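Local coordinates for extracellular solute-binding protein, family 7 (Colwellia psychrerythraea, PDB 4PET), which probably serves as the periplasmic binding component of a TRAP transporter, and binds pyruvate together with a calcium ion, at residues Lys84-Trp98 against Glu236-Ala249. Residues are numbered along the deposited sequence; the frame is centred on the assembly and turned at random.
Sequences KSGQYQMGHSASYYW and EPGTELQFMVNQKA. With CA (calcium ion), chain E; PYR (pyruvic acid), chain D.
Gln-89 O receives Asn-246 N in a nearly straight bond of 2.9 Å, while Gln-89 CG lies 3.6 Å from Ala-249 CB; Asn-246 itself N-caps the helix that follows, its OD1 accepting from Ala-249 N and its ND2 hydrogen-bonded to Val-83. From here strand 90-93 runs antiparallel to strand 240-246: Gly-91 pairs with Met-244 and Ser-93 with Gln-242 through two backbone bonds each. On one face, selenomethionine Met-90 bends at its end to bring CE against Phe-243 CD1 and Val-245 CG2. His-92, its ring swung anti to the backbone N (chi1 -170°), sets CD2 3.5 Å above the centre of the Phe-243 ring in an edge-to-face pair, planes at 52°; its NE2 bonds Gly-147 O of strand 142-149. These are neighbouring interior strands of a five-stranded mixed sheet in the two-lobed solute-binding fold; the turn after 90-93 and the loop into 240-246 reach the ligand. Tyr-96 OH donates to Glu-236 OE1 (2.8 Å) from above the carboxylate plane; Thr-239 OG1 grips the same oxygen. Glu-236 OE2 binds calcium at 2.4 Å, with Gln-153, Glu-211, the Trp-212 carbonyl and pyruvate O and O3 among its other ligands. A phenylalanine in place of Tyr-96 would probably leave Glu-236 OE1 without one of its two donors from these segments. Tyr-97 OH donates to pyruvate OXT (2.6 Å). Trp-98 NE1 meets a lone pair of Gln-242 OE1 at 2.9 Å, ring and amide almost coplanar, with Met-244 CE packed 3.8 Å from CZ2 of the indole.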
ATOM      1  N   LYS A  84     -24.187 -15.045  -5.369  1.00 21.20           N
ATOM      2  CA  LYS A  84     -24.616 -16.290  -4.735  1.00 25.93           C
ATOM      3  C   LYS A  84     -25.413 -17.179  -5.689  1.00 29.78           C
ATOM      4  O   LYS A  84     -25.192 -18.392  -5.779  1.00 28.74           O
ATOM      5  CB  LYS A  84     -25.487 -15.987  -3.519  1.00 23.13           C
ATOM      6  CG  LYS A  84     -25.851 -17.219  -2.694  1.00 27.18           C
ATOM      7  CD  LYS A  84     -26.180 -16.864  -1.240  1.00 33.59           C
ATOM      8  CE  LYS A  84     -27.389 -15.928  -1.116  1.00 41.68           C
ATOM      9  NZ  LYS A  84     -28.741 -16.597  -1.224  1.00 47.39           N
ATOM     10  N   SER A  85     -26.357 -16.580  -6.394  1.00 21.57           N
ATOM     11  CA  SER A  85     -27.231 -17.357  -7.278  1.00 25.87           C
ATOM     12  C   SER A  85     -26.506 -17.772  -8.557  1.00 26.98           C
ATOM     13  O   SER A  85     -26.932 -18.695  -9.234  1.00 27.57           O
ATOM     14  CB  SER A  85     -28.450 -16.538  -7.658  1.00 27.26           C
ATOM     15  OG  SER A  85     -28.083 -15.525  -8.576  1.00 27.10           O
ATOM     16  N   GLY A  86     -25.420 -17.071  -8.882  1.00 24.24           N
ATOM     17  CA  GLY A  86     -24.717 -17.279 -10.129  1.00 27.71           C
ATOM     18  C   GLY A  86     -25.363 -16.596 -11.332  1.00 28.33           C
ATOM     19  O   GLY A  86     -24.902 -16.770 -12.467  1.00 25.07           O
ATOM     20  N   GLN A  87     -26.427 -15.819 -11.117  1.00 23.06           N
ATOM     21  CA  GLN A  87     -26.925 -14.990 -12.209  1.00 25.76           C
ATOM     22  C   GLN A  87     -25.784 -14.110 -12.760  1.00 22.44           C
ATOM     23  O   GLN A  87     -25.693 -13.857 -13.963  1.00 26.04           O
ATOM     24  CB  GLN A  87     -28.058 -14.124 -11.729  1.00 29.57           C
ATOM     25  CG  GLN A  87     -28.393 -13.030 -12.685  1.00 32.65           C
ATOM     26  CD  GLN A  87     -29.669 -12.325 -12.280  1.00 39.66           C
ATOM     27  OE1 GLN A  87     -30.279 -12.641 -11.234  1.00 35.24           O
ATOM     28  NE2 GLN A  87     -30.083 -11.357 -13.097  1.00 36.88           N
ATOM     29  N   TYR A  88     -24.950 -13.609 -11.866  1.00 19.60           N
ATOM     30  CA  TYR A  88     -23.666 -13.027 -12.264  1.00 22.39           C
ATOM     31  C   TYR A  88     -22.540 -13.884 -11.711  1.00 22.71           C
ATOM     32  O   TYR A  88     -22.587 -14.321 -10.549  1.00 22.25           O
ATOM     33  CB  TYR A  88     -23.490 -11.597 -11.720  1.00 16.05           C
ATOM     34  CG  TYR A  88     -24.243 -10.542 -12.512  1.00 23.08           C
ATOM     35  CD1 TYR A  88     -25.594 -10.312 -12.287  1.00 21.34           C
ATOM     36  CD2 TYR A  88     -23.596  -9.778 -13.472  1.00 21.21           C
ATOM     37  CE1 TYR A  88     -26.286  -9.368 -13.011  1.00 24.16           C
ATOM     38  CE2 TYR A  88     -24.270  -8.829 -14.205  1.00 21.26           C
ATOM     39  CZ  TYR A  88     -25.621  -8.625 -13.960  1.00 23.39           C
ATOM     40  OH  TYR A  88     -26.317  -7.689 -14.675  1.00 21.19           O
ATOM     41  N   GLN A  89     -21.492 -14.064 -12.507  1.00 18.82           N
ATOM     42  CA  GLN A  89     -20.337 -14.834 -12.043  1.00 16.38           C
ATOM     43  C   GLN A  89     -19.513 -14.040 -11.046  1.00 19.88           C
ATOM     44  O   GLN A  89     -18.837 -14.618 -10.211  1.00 17.47           O
ATOM     45  CB  GLN A  89     -19.467 -15.275 -13.223  1.00 19.78           C
ATOM     46  CG  GLN A  89     -20.120 -16.322 -14.131  1.00 17.74           C
ATOM     47  CD  GLN A  89     -20.959 -15.741 -15.266  1.00 24.00           C
ATOM     48  OE1 GLN A  89     -21.058 -14.521 -15.452  1.00 23.34           O
ATOM     49  NE2 GLN A  89     -21.561 -16.626 -16.042  1.00 29.27           N
HETATM   50  N   MSE A  90     -19.552 -12.711 -11.147  1.00 18.26           N
HETATM   51  CA  MSE A  90     -18.748 -11.857 -10.282  1.00 20.62           C
HETATM   52  C   MSE A  90     -19.471 -10.605  -9.849  1.00 22.48           C
HETATM   53  O   MSE A  90     -20.431 -10.159 -10.487  1.00 16.64           O
HETATM   54  CB  MSE A  90     -17.464 -11.394 -11.009  1.00 16.40           C
HETATM   55  CG  MSE A  90     -16.516 -12.482 -11.348  1.00 19.33           C
HETATM   56 SE   MSE A  90     -14.980 -11.699 -12.294  0.88 17.69          SE
HETATM   57  CE  MSE A  90     -14.237 -10.895 -10.709  1.00 18.81           C
ATOM     58  N   GLY A  91     -18.976 -10.017  -8.766  1.00 18.65           N
ATOM     59  CA  GLY A  91     -19.495  -8.738  -8.321  1.00 20.80           C
ATOM     60  C   GLY A  91     -18.339  -7.874  -7.842  1.00 22.93           C
ATOM     61  O   GLY A  91     -17.228  -8.374  -7.628  1.00 16.72           O
ATOM     62  N   HIS A  92     -18.619  -6.589  -7.668  1.00 16.12           N
ATOM     63  CA  HIS A  92     -17.716  -5.641  -7.051  1.00 13.16           C
ATOM     64  C   HIS A  92     -18.545  -4.691  -6.182  1.00 17.37           C
ATOM     65  O   HIS A  92     -19.542  -4.060  -6.629  1.00 19.98           O
ATOM     66  CB  HIS A  92     -16.845  -4.944  -8.116  1.00 15.10           C
ATOM     67  CG  HIS A  92     -15.728  -4.134  -7.540  1.00 18.76           C
ATOM     68  ND1 HIS A  92     -15.782  -2.758  -7.463  1.00 20.77           N
ATOM     69  CD2 HIS A  92     -14.544  -4.483  -6.986  1.00 13.42           C
ATOM     70  CE1 HIS A  92     -14.681  -2.292  -6.927  1.00 15.18           C
ATOM     71  NE2 HIS A  92     -13.905  -3.325  -6.618  1.00 17.17           N
ATOM     72  N   SER A  93     -18.182  -4.645  -4.905  1.00 17.46           N
ATOM     73  CA  SER A  93     -19.022  -3.993  -3.909  1.00 18.60           C
ATOM     74  C   SER A  93     -18.214  -3.791  -2.626  1.00 19.55           C
ATOM     75  O   SER A  93     -17.010  -3.594  -2.679  1.00 16.70           O
ATOM     76  CB  SER A  93     -20.263  -4.844  -3.666  1.00 19.22           C
ATOM     77  OG  SER A  93     -21.338  -4.099  -3.138  1.00 17.61           O
ATOM     78  N   ALA A  94     -18.893  -3.750  -1.487  1.00 15.40           N
ATOM     79  CA  ALA A  94     -18.227  -3.691  -0.212  1.00 14.46           C
ATOM     80  C   ALA A  94     -18.822  -4.742   0.714  1.00 15.01           C
ATOM     81  O   ALA A  94     -20.028  -4.861   0.802  1.00 15.11           O
ATOM     82  CB  ALA A  94     -18.334  -2.373   0.408  1.00 14.71           C
ATOM     83  N   SER A  95     -17.952  -5.478   1.393  1.00 17.70           N
ATOM     84  CA  SER A  95     -18.368  -6.556   2.309  1.00 20.07           C
ATOM     85  C   SER A  95     -19.327  -6.056   3.379  1.00 17.62           C
ATOM     86  O   SER A  95     -20.288  -6.745   3.746  1.00 18.04           O
ATOM     87  CB  SER A  95     -17.122  -7.183   2.983  1.00 15.40           C
ATOM     88  OG  SER A  95     -17.445  -8.373   3.695  1.00 18.47           O
ATOM     89  N   TYR A  96     -19.099  -4.839   3.880  1.00 19.29           N
ATOM     90  CA  TYR A  96     -19.916  -4.368   4.966  1.00 15.40           C
ATOM     91  C   TYR A  96     -21.344  -3.991   4.539  1.00 14.20           C
ATOM     92  O   TYR A  96     -22.201  -3.706   5.400  1.00 20.44           O
ATOM     93  CB  TYR A  96     -19.239  -3.297   5.841  1.00 14.94           C
ATOM     94  CG  TYR A  96     -18.869  -1.966   5.194  1.00 16.13           C
ATOM     95  CD1 TYR A  96     -19.269  -1.631   3.906  1.00 16.20           C
ATOM     96  CD2 TYR A  96     -18.179  -1.024   5.934  1.00 15.32           C
ATOM     97  CE1 TYR A  96     -18.955  -0.378   3.346  1.00 19.60           C
ATOM     98  CE2 TYR A  96     -17.815   0.217   5.375  1.00 22.65           C
ATOM     99  CZ  TYR A  96     -18.219   0.523   4.081  1.00 24.00           C
ATOM    100  OH  TYR A  96     -17.896   1.726   3.535  1.00 23.51           O
ATOM    101  N   TYR A  97     -21.635  -4.044   3.249  1.00 15.91           N
ATOM    102  CA  TYR A  97     -23.028  -3.790   2.833  1.00 15.48           C
ATOM    103  C   TYR A  97     -23.912  -4.966   3.277  1.00 19.25           C
ATOM    104  O   TYR A  97     -25.123  -4.823   3.340  1.00 18.49           O
ATOM    105  CB  TYR A  97     -23.175  -3.596   1.310  1.00 19.35           C
ATOM    106  CG  TYR A  97     -22.486  -2.341   0.723  1.00 17.09           C
ATOM    107  CD1 TYR A  97     -22.210  -1.230   1.521  1.00 17.74           C
ATOM    108  CD2 TYR A  97     -22.103  -2.297  -0.632  1.00 16.30           C
ATOM    109  CE1 TYR A  97     -21.574  -0.059   0.957  1.00 17.57           C
ATOM    110  CE2 TYR A  97     -21.520  -1.172  -1.185  1.00 18.63           C
ATOM    111  CZ  TYR A  97     -21.253  -0.062  -0.393  1.00 21.38           C
ATOM    112  OH  TYR A  97     -20.640   1.032  -0.971  1.00 23.15           O
ATOM    113  N   TRP A  98     -23.318  -6.134   3.522  1.00 17.92           N
ATOM    114  CA  TRP A  98     -24.112  -7.327   3.757  1.00 23.81           C
ATOM    115  C   TRP A  98     -24.367  -7.580   5.223  1.00 25.49           C
ATOM    116  O   TRP A  98     -24.740  -8.688   5.623  1.00 20.32           O
ATOM    117  CB  TRP A  98     -23.479  -8.541   3.065  1.00 21.99           C
ATOM    118  CG  TRP A  98     -22.899  -8.178   1.739  1.00 16.42           C
ATOM    119  CD1 TRP A  98     -21.624  -8.442   1.311  1.00 17.07           C
ATOM    120  CD2 TRP A  98     -23.532  -7.457   0.665  1.00 15.83           C
ATOM    121  NE1 TRP A  98     -21.429  -7.931   0.050  1.00 16.72           N
ATOM    122  CE2 TRP A  98     -22.574  -7.329  -0.376  1.00 18.80           C
ATOM    123  CE3 TRP A  98     -24.810  -6.914   0.477  1.00 20.88           C
ATOM    124  CZ2 TRP A  98     -22.853  -6.651  -1.586  1.00 19.28           C
ATOM    125  CZ3 TRP A  98     -25.076  -6.249  -0.717  1.00 19.10           C
ATOM    126  CH2 TRP A  98     -24.105  -6.129  -1.726  1.00 14.71           C
ATOM    127  N   GLU A 236     -13.677   4.959   9.194  1.00 19.77           N
ATOM    128  CA  GLU A 236     -13.217   4.118   8.093  1.00 19.34           C
ATOM    129  C   GLU A 236     -11.756   4.383   7.736  1.00 16.73           C
ATOM    130  O   GLU A 236     -11.451   5.033   6.730  1.00 20.22           O
ATOM    131  CB  GLU A 236     -14.108   4.292   6.861  1.00 17.79           C
ATOM    132  CG  GLU A 236     -15.536   3.769   7.043  1.00 19.70           C
ATOM    133  CD  GLU A 236     -16.314   3.704   5.731  1.00 19.26           C
ATOM    134  OE1 GLU A 236     -15.833   3.042   4.790  1.00 27.95           O
ATOM    135  OE2 GLU A 236     -17.387   4.315   5.638  1.00 24.47           O
ATOM    136  N   PRO A 237     -10.830   3.865   8.558  1.00 21.15           N
ATOM    137  CA  PRO A 237      -9.392   4.177   8.367  1.00 16.99           C
ATOM    138  C   PRO A 237      -8.738   3.547   7.157  1.00 25.99           C
ATOM    139  O   PRO A 237      -7.682   4.027   6.726  1.00 26.00           O
ATOM    140  CB  PRO A 237      -8.733   3.604   9.625  1.00 19.80           C
ATOM    141  CG  PRO A 237      -9.700   2.499  10.083  1.00 24.04           C
ATOM    142  CD  PRO A 237     -11.075   3.081   9.776  1.00 21.61           C
ATOM    143  N   GLY A 238      -9.349   2.482   6.633  1.00 21.53           N
ATOM    144  CA  GLY A 238      -8.730   1.656   5.617  1.00 22.20           C
ATOM    145  C   GLY A 238      -9.752   0.799   4.879  1.00 17.97           C
ATOM    146  O   GLY A 238      -9.674  -0.426   4.859  1.00 20.24           O
ATOM    147  N   THR A 239     -10.684   1.481   4.235  1.00 20.56           N
ATOM    148  CA  THR A 239     -11.788   0.841   3.548  1.00 17.11           C
ATOM    149  C   THR A 239     -11.357   0.064   2.330  1.00 21.40           C
ATOM    150  O   THR A 239     -10.903   0.627   1.339  1.00 17.44           O
ATOM    151  CB  THR A 239     -12.857   1.884   3.179  1.00 20.29           C
ATOM    152  OG1 THR A 239     -13.300   2.514   4.379  1.00 26.43           O
ATOM    153  CG2 THR A 239     -14.041   1.233   2.437  1.00 25.58           C
ATOM    154  N   GLU A 240     -11.487  -1.253   2.430  1.00 16.74           N
ATOM    155  CA  GLU A 240     -11.184  -2.137   1.310  1.00 15.90           C
ATOM    156  C   GLU A 240     -12.487  -2.560   0.667  1.00 16.70           C
ATOM    157  O   GLU A 240     -13.394  -3.047   1.359  1.00 17.71           O
ATOM    158  CB  GLU A 240     -10.436  -3.382   1.788  1.00 16.29           C
ATOM    159  CG  GLU A 240     -10.000  -4.294   0.678  1.00 19.71           C
ATOM    160  CD  GLU A 240      -8.766  -3.781  -0.056  1.00 22.97           C
ATOM    161  OE1 GLU A 240      -7.833  -3.236   0.595  1.00 24.05           O
ATOM    162  OE2 GLU A 240      -8.728  -3.963  -1.281  1.00 21.66           O
ATOM    163  N   LEU A 241     -12.597  -2.400  -0.645  1.00 15.21           N
ATOM    164  CA  LEU A 241     -13.791  -2.926  -1.305  1.00 17.18           C
ATOM    165  C   LEU A 241     -13.650  -4.437  -1.517  1.00 19.82           C
ATOM    166  O   LEU A 241     -12.706  -5.070  -1.030  1.00 17.58           O
ATOM    167  CB  LEU A 241     -14.063  -2.198  -2.623  1.00 16.63           C
ATOM    168  CG  LEU A 241     -14.136  -0.668  -2.479  1.00 15.00           C
ATOM    169  CD1 LEU A 241     -14.274   0.006  -3.835  1.00 22.42           C
ATOM    170  CD2 LEU A 241     -15.288  -0.241  -1.584  1.00 18.88           C
ATOM    171  N   GLN A 242     -14.607  -5.001  -2.247  1.00 17.44           N
ATOM    172  CA  GLN A 242     -14.694  -6.436  -2.405  1.00 19.81           C
ATOM    173  C   GLN A 242     -14.953  -6.813  -3.852  1.00 16.86           C
ATOM    174  O   GLN A 242     -15.831  -6.225  -4.484  1.00 21.84           O
ATOM    175  CB  GLN A 242     -15.908  -6.850  -1.560  1.00 23.00           C
ATOM    176  CG  GLN A 242     -16.541  -8.070  -1.913  1.00 27.36           C
ATOM    177  CD  GLN A 242     -17.710  -8.341  -0.988  1.00 23.18           C
ATOM    178  OE1 GLN A 242     -18.738  -7.652  -1.011  1.00 18.60           O
ATOM    179  NE2 GLN A 242     -17.546  -9.343  -0.153  1.00 21.41           N
ATOM    180  N   PHE A 243     -14.210  -7.793  -4.376  1.00 15.31           N
ATOM    181  CA  PHE A 243     -14.681  -8.566  -5.514  1.00 12.62           C
ATOM    182  C   PHE A 243     -15.295  -9.822  -4.923  1.00 21.58           C
ATOM    183  O   PHE A 243     -14.778 -10.381  -3.922  1.00 20.98           O
ATOM    184  CB  PHE A 243     -13.557  -9.052  -6.448  1.00 13.27           C
ATOM    185  CG  PHE A 243     -12.941  -7.987  -7.340  1.00 16.30           C
ATOM    186  CD1 PHE A 243     -13.576  -7.587  -8.498  1.00 17.39           C
ATOM    187  CD2 PHE A 243     -11.694  -7.442  -7.042  1.00 15.03           C
ATOM    188  CE1 PHE A 243     -13.029  -6.649  -9.334  1.00 16.21           C
ATOM    189  CE2 PHE A 243     -11.130  -6.486  -7.875  1.00 15.59           C
ATOM    190  CZ  PHE A 243     -11.823  -6.076  -9.025  1.00 15.07           C
HETATM  191  N   MSE A 244     -16.363 -10.287  -5.565  1.00 18.52           N
HETATM  192  CA  MSE A 244     -16.975 -11.575  -5.236  1.00 15.70           C
HETATM  193  C   MSE A 244     -17.032 -12.438  -6.490  1.00 21.08           C
HETATM  194  O   MSE A 244     -17.306 -11.954  -7.581  1.00 18.63           O
HETATM  195  CB  MSE A 244     -18.403 -11.399  -4.692  1.00 20.98           C
HETATM  196  CG  MSE A 244     -18.429 -10.920  -3.247  1.00 16.55           C
HETATM  197 SE   MSE A 244     -20.174 -10.774  -2.465  0.86 17.04          SE
HETATM  198  CE  MSE A 244     -20.808  -9.249  -3.549  1.00 19.15           C
ATOM    199  N   VAL A 245     -16.765 -13.724  -6.322  1.00 18.36           N
ATOM    200  CA  VAL A 245     -16.829 -14.645  -7.433  1.00 16.16           C
ATOM    201  C   VAL A 245     -17.649 -15.854  -7.016  1.00 18.83           C
ATOM    202  O   VAL A 245     -17.450 -16.417  -5.945  1.00 19.58           O
ATOM    203  CB  VAL A 245     -15.434 -15.146  -7.816  1.00 16.11           C
ATOM    204  CG1 VAL A 245     -15.529 -16.080  -9.028  1.00 15.37           C
ATOM    205  CG2 VAL A 245     -14.516 -14.005  -8.116  1.00 20.37           C
ATOM    206  N   ASN A 246     -18.582 -16.242  -7.864  1.00 20.39           N
ATOM    207  CA  ASN A 246     -19.351 -17.444  -7.621  1.00 20.96           C
ATOM    208  C   ASN A 246     -18.439 -18.670  -7.715  1.00 18.68           C
ATOM    209  O   ASN A 246     -17.799 -18.881  -8.736  1.00 22.35           O
ATOM    210  CB  ASN A 246     -20.482 -17.532  -8.646  1.00 18.50           C
ATOM    211  CG  ASN A 246     -21.279 -18.796  -8.502  1.00 21.46           C
ATOM    212  OD1 ASN A 246     -20.943 -19.819  -9.096  1.00 23.19           O
ATOM    213  ND2 ASN A 246     -22.350 -18.738  -7.689  1.00 22.34           N
ATOM    214  N   GLN A 247     -18.372 -19.457  -6.640  1.00 23.84           N
ATOM    215  CA  GLN A 247     -17.444 -20.603  -6.542  1.00 22.64           C
ATOM    216  C   GLN A 247     -17.627 -21.592  -7.689  1.00 17.87           C
ATOM    217  O   GLN A 247     -16.644 -22.079  -8.280  1.00 21.94           O
ATOM    218  CB  GLN A 247     -17.665 -21.321  -5.206  1.00 24.38           C
ATOM    219  CG  GLN A 247     -16.757 -22.513  -4.952  1.00 23.63           C
ATOM    220  CD  GLN A 247     -15.367 -22.119  -4.539  1.00 28.04           C
ATOM    221  OE1 GLN A 247     -15.176 -21.398  -3.544  1.00 32.67           O
ATOM    222  NE2 GLN A 247     -14.366 -22.596  -5.296  1.00 28.73           N
ATOM    223  N   LYS A 248     -18.886 -21.897  -8.013  1.00 19.67           N
ATOM    224  CA  LYS A 248     -19.166 -22.833  -9.088  1.00 18.39           C
ATOM    225  C   LYS A 248     -18.689 -22.310 -10.424  1.00 21.97           C
ATOM    226  O   LYS A 248     -18.137 -23.065 -11.215  1.00 18.36           O
ATOM    227  CB  LYS A 248     -20.649 -23.182  -9.136  1.00 21.16           C
ATOM    228  CG  LYS A 248     -21.039 -24.146  -7.993  1.00 29.94           C
ATOM    229  CD  LYS A 248     -22.525 -24.493  -8.010  1.00 43.23           C
ATOM    230  CE  LYS A 248     -22.836 -25.617  -7.029  1.00 47.47           C
ATOM    231  NZ  LYS A 248     -22.324 -26.917  -7.547  1.00 54.49           N
ATOM    232  N   ALA A 249     -18.836 -21.008 -10.665  1.00 21.37           N
ATOM    233  CA  ALA A 249     -18.325 -20.432 -11.899  1.00 18.76           C
ATOM    234  C   ALA A 249     -16.808 -20.511 -11.896  1.00 18.41           C
ATOM    235  O   ALA A 249     -16.214 -20.912 -12.876  1.00 20.18           O
ATOM    236  CB  ALA A 249     -18.793 -18.974 -12.066  1.00 24.02           C
TER
HETATM  237 CA    CA E 403     -17.560   5.431   3.563  1.00 20.50          CA
HETATM  238  C   PYR D 402     -19.055   3.493   1.385  1.00 21.41           C
HETATM  239  O   PYR D 402     -19.363   4.319   2.349  1.00 18.99           O
HETATM  240  OXT PYR D 402     -20.043   2.836   0.848  1.00 15.36           O
HETATM  241  CA  PYR D 402     -17.733   3.398   0.900  1.00 32.70           C
HETATM  242  O3  PYR D 402     -16.727   3.901   1.569  1.00 24.97           O
HETATM  243  CB  PYR D 402     -17.438   2.769  -0.427  1.00 31.98           C
HETATM  244  O   HOH W   1     -15.123  -5.113   1.426  1.00 15.71           O